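Local coordinates for galactofuranose-binding protein YtfQ (Escherichia coli, PDB 2VK2) that binds alpha- and beta-galactofuranose in the periplasm as the solute-binding component of an ABC transporter that takes up this sugar, at residues K25-A28 with E29-G32; A107-I110 with L111-K114. All coordinates share one frame; numbering follows the deposited sequence.

Interaction 1: residues K25-A28 with E29-G32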
loop_
_atom_site.group_PDB
_atom_site.type_symbol
_atom_site.label_atom_id
_atom_site.label_comp_id
_atom_site.label_asym_id
_atom_site.label_seq_id
_atom_site.Cartn_x
_atom_site.Cartn_y
_atom_site.Cartn_z
ATOM N N LYS A 25 -17.118 1.625 -1.510
ATOM C CA LYS A 25 -18.498 1.475 -1.962
ATOM C C LYS A 25 -19.453 1.160 -0.811
ATOM O O LYS A 25 -20.494 1.801 -0.688
ATOM C CB LYS A 25 -18.598 0.393 -3.034
ATOM C CG LYS A 25 -17.948 0.760 -4.357
ATOM C CD LYS A 25 -17.986 -0.422 -5.307
ATOM C CE LYS A 25 -17.346 -0.103 -6.642
ATOM N NZ LYS A 25 -17.293 -1.310 -7.516
ATOM N N SER A 26 -19.103 0.190 0.031
ATOM C CA SER A 26 -19.986 -0.187 1.143
ATOM C C SER A 26 -20.094 0.927 2.188
ATOM O O SER A 26 -21.169 1.156 2.744
ATOM C CB SER A 26 -19.561 -1.517 1.787
ATOM O OG SER A 26 -18.218 -1.496 2.227
ATOM N N GLU A 27 -18.992 1.633 2.437
ATOM C CA GLU A 27 -19.021 2.792 3.332
ATOM C C GLU A 27 -19.937 3.888 2.789
ATOM O O GLU A 27 -20.760 4.431 3.522
ATOM C CB GLU A 27 -17.612 3.350 3.554
ATOM C CG GLU A 27 -16.767 2.539 4.536
ATOM C CD GLU A 27 -17.157 2.759 5.992
ATOM O OE1 GLU A 27 -17.980 3.652 6.274
ATOM O OE2 GLU A 27 -16.637 2.034 6.864
ATOM N N ALA A 28 -19.800 4.201 1.504
ATOM C CA ALA A 28 -20.654 5.208 0.873
ATOM C C ALA A 28 -22.125 4.810 0.951
ATOM O O ALA A 28 -22.976 5.622 1.316
ATOM C CB ALA A 28 -20.242 5.424 -0.573
ATOM N N GLU A 29 -22.411 3.554 0.624
ATOM C CA GLU A 29 -23.784 3.057 0.584
ATOM C C GLU A 29 -24.484 3.169 1.934
ATOM O O GLU A 29 -25.606 3.669 2.007
ATOM C CB GLU A 29 -23.813 1.615 0.077
ATOM C CG GLU A 29 -23.583 1.518 -1.429
ATOM C CD GLU A 29 -22.938 0.217 -1.871
ATOM O OE1 GLU A 29 -22.971 -0.773 -1.110
ATOM O OE2 GLU A 29 -22.391 0.190 -2.996
ATOM N N LYS A 30 -23.821 2.742 3.006
ATOM C CA LYS A 30 -24.440 2.789 4.335
ATOM C C LYS A 30 -24.581 4.214 4.882
ATOM O O LYS A 30 -25.364 4.446 5.804
ATOM C CB LYS A 30 -23.708 1.880 5.332
ATOM C CG LYS A 30 -22.348 2.359 5.808
ATOM C CD LYS A 30 -21.771 1.362 6.803
ATOM C CE LYS A 30 -20.518 1.891 7.463
ATOM N NZ LYS A 30 -20.048 0.996 8.558
ATOM N N ARG A 31 -23.840 5.160 4.305
ATOM C CA ARG A 31 -23.930 6.573 4.679
ATOM C C ARG A 31 -24.894 7.363 3.792
ATOM O O ARG A 31 -25.116 8.549 4.030
ATOM C CB ARG A 31 -22.545 7.221 4.604
ATOM C CG ARG A 31 -21.541 6.683 5.600
ATOM C CD ARG A 31 -20.126 7.070 5.198
ATOM N NE ARG A 31 -19.124 6.415 6.036
ATOM C CZ ARG A 31 -18.607 6.926 7.153
ATOM N NH1 ARG A 31 -18.969 8.127 7.589
ATOM N NH2 ARG A 31 -17.707 6.230 7.835
ATOM N N GLY A 32 -25.445 6.723 2.764
ATOM C CA GLY A 32 -26.336 7.400 1.819
ATOM C C GLY A 32 -25.612 8.365 0.891
ATOM O O GLY A 32 -26.209 9.313 0.380
#
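E27 OE1 is gripped by two nitrogens of R31, which reaches it side-on across one helical turn. R31 NE lies 3.0 Å from E27 OE1 and meets that oxygen nearly along the line of its C-O bond, while R31 NH2 comes to the same E27 OE1 from above the carboxylate plane. Because both nitrogens bond to OE1, the salt bridge runs through a single oxygen and is not a two-oxygen fork. Both bonds stay within 9° of the guanidinium plane, and the two flat groups are turned 40° against each other. The carboxylate gets there because E27 is bent at chi2 (-76°), whereas R31 runs extended from CG to NE and lays its CD against the carbonyl E27 O at 3.2 Å. K30 comes alongside E27, pointing the same way; its CE is 3.3 Å from E27 OE1, and K30 NZ makes a long salt bridge of 3.9 Å to E27 OE2, completing a network of three charges. All this sits on the last turns of helix 15-31, within the beta-alpha-beta unit of strand 4-9, this helix and strand 34-39. The helix closes in a Schellman motif, with G32 leaving helical geometry at a positive phi. R31 N, just before it, has two weak bonds, to E27 O and A28 O, whereas E29 N still makes a regular 2.9 Å bond to K25 O. Beyond the turn, the far nitrogen R31 NH1 forms salt bridges with D257 and E260, and E27 OE2 accepts from N250. F256 of helix 252-265 packs against E27, A28 and R31, while A28 also touches L35 of strand 34-39.

Interaction 2: residues A107-I110 with L111-K114; sequences ADNI and LEGK
D108 and L111 cross at about a right angle, the aspartate carboxylate lying over the start of the leucine side chain with D108 CG 3.4 Å from L111 CB. In this position D108 OD1 accepts from L111 N at 3.0 Å. The N-H...O angle of 170° is almost straight, although the donor stands well above the carboxylate plane. With CG set opposite the main-chain nitrogen (chi1 178°), the carboxylate lies beside the carbonyl carbon, where OD1 meets L111 N. D108 is thus the N-cap of helix 109-124, which follows strand 103-106 in the parallel sheet of the periplasmic binding protein fold. Replacing D108 by an alanine would probably leave L111 N without its capping acceptor and bare the first turn beside L111 CB. The carbonyl D108 O meanwhile starts the regular helical ladder, accepting from E112 N at 3.1 Å.

N109 and E112 take a different arrangement: they lie side by side and point the same way, with amide and carboxylate planes 55° apart. N109 CB is 3.6 Å from E112 OE1. E112 stretches out beyond CG, which carries its other oxygen, E112 OE2, back to the methyl A107 CB at 3.4 Å. The strongest partner of this carboxylate lies outside the turn: E112 OE1 forms a salt bridge with NE of R146, a galactofuranose-binding residue, and may therefore help to position it. N109 packs against V142, D145 and R146 of helix 141-153.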
loop_
_atom_site.group_PDB
_atom_site.type_symbol
_atom_site.label_atom_id
_atom_site.label_comp_id
_atom_site.label_asym_id
_atom_site.label_seq_id
_atom_site.Cartn_x
_atom_site.Cartn_y
_atom_site.Cartn_z
ATOM N N ALA A 107 -1.673 4.847 6.476
ATOM C CA ALA A 107 -0.797 4.284 7.488
ATOM C C ALA A 107 0.475 5.124 7.577
ATOM O O ALA A 107 0.761 5.951 6.702
ATOM C CB ALA A 107 -0.452 2.845 7.152
ATOM N N ASP A 108 1.220 4.920 8.656
ATOM C CA ASP A 108 2.595 5.386 8.747
ATOM C C ASP A 108 3.414 4.346 7.989
ATOM O O ASP A 108 3.701 3.268 8.503
ATOM C CB ASP A 108 3.018 5.488 10.213
ATOM C CG ASP A 108 4.463 5.922 10.392
ATOM O OD1 ASP A 108 5.245 5.888 9.416
ATOM O OD2 ASP A 108 4.817 6.287 11.534
ATOM N N ASN A 109 3.762 4.665 6.747
ATOM C CA ASN A 109 4.378 3.689 5.854
ATOM C C ASN A 109 5.857 3.480 6.157
ATOM O O ASN A 109 6.412 2.425 5.849
ATOM C CB ASN A 109 4.152 4.096 4.400
ATOM C CG ASN A 109 2.686 4.310 4.087
ATOM O OD1 ASN A 109 1.877 3.383 4.162
ATOM N ND2 ASN A 109 2.333 5.537 3.748
ATOM N N ILE A 110 6.488 4.475 6.777
ATOM C CA ILE A 110 7.837 4.304 7.297
ATOM C C ILE A 110 7.803 3.249 8.402
ATOM O O ILE A 110 8.620 2.326 8.417
ATOM C CB ILE A 110 8.431 5.632 7.827
ATOM C CG1 ILE A 110 8.506 6.675 6.702
ATOM C CG2 ILE A 110 9.810 5.387 8.417
ATOM C CD1 ILE A 110 9.076 8.009 7.121
ATOM N N LEU A 111 6.838 3.375 9.310
ATOM C CA LEU A 111 6.642 2.385 10.371
ATOM C C LEU A 111 6.418 0.978 9.820
ATOM O O LEU A 111 6.969 0.018 10.345
ATOM C CB LEU A 111 5.469 2.773 11.276
ATOM C CG LEU A 111 5.063 1.742 12.337
ATOM C CD1 LEU A 111 6.189 1.523 13.343
ATOM C CD2 LEU A 111 3.787 2.189 13.032
ATOM N N GLU A 112 5.608 0.847 8.776
ATOM C CA GLU A 112 5.362 -0.464 8.173
ATOM C C GLU A 112 6.675 -1.127 7.763
ATOM O O GLU A 112 6.895 -2.306 8.045
ATOM C CB GLU A 112 4.452 -0.339 6.957
ATOM C CG GLU A 112 3.011 0.033 7.270
ATOM C CD GLU A 112 2.210 0.298 6.018
ATOM O OE1 GLU A 112 2.797 0.818 5.049
ATOM O OE2 GLU A 112 1.002 -0.015 5.991
ATOM N N GLY A 113 7.545 -0.372 7.098
ATOM C CA GLY A 113 8.855 -0.882 6.699
ATOM C C GLY A 113 9.732 -1.223 7.888
ATOM O O GLY A 113 10.434 -2.237 7.886
ATOM N N LYS A 114 9.682 -0.378 8.911
ATOM C CA LYS A 114 10.424 -0.599 10.150
ATOM C C LYS A 114 9.991 -1.877 10.860
ATOM O O LYS A 114 10.824 -2.604 11.392
ATOM C CB LYS A 114 10.234 0.593 11.085
ATOM C CG LYS A 114 10.972 0.507 12.403
ATOM C CD LYS A 114 10.679 1.733 13.245
ATOM C CE LYS A 114 11.492 1.754 14.520
ATOM N NZ LYS A 114 11.172 0.604 15.403
#

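In the fold
Interactions 1 and 2 are each confined to one helix, yet they lie at contrasting ends: 25-32 finishes helix 15-31, whereas 107-114 opens helix 109-124. Their centres are 28 Å apart, with nearest atoms about 15 Å apart, so they do not touch. Interaction 1 is the more peripheral, 22 Å from the chain centre and with five of its eight residues exposed; interaction 2 lies at 10 Å with four buried. The chemistry differs as well: side-chain charges bridge a turn in the first, while in the second a carboxylate caps a backbone N-H. In both, a buried glutamate also has a polar partner beyond its own turn, and only in interaction 2 is that partner a sugar-binding residue.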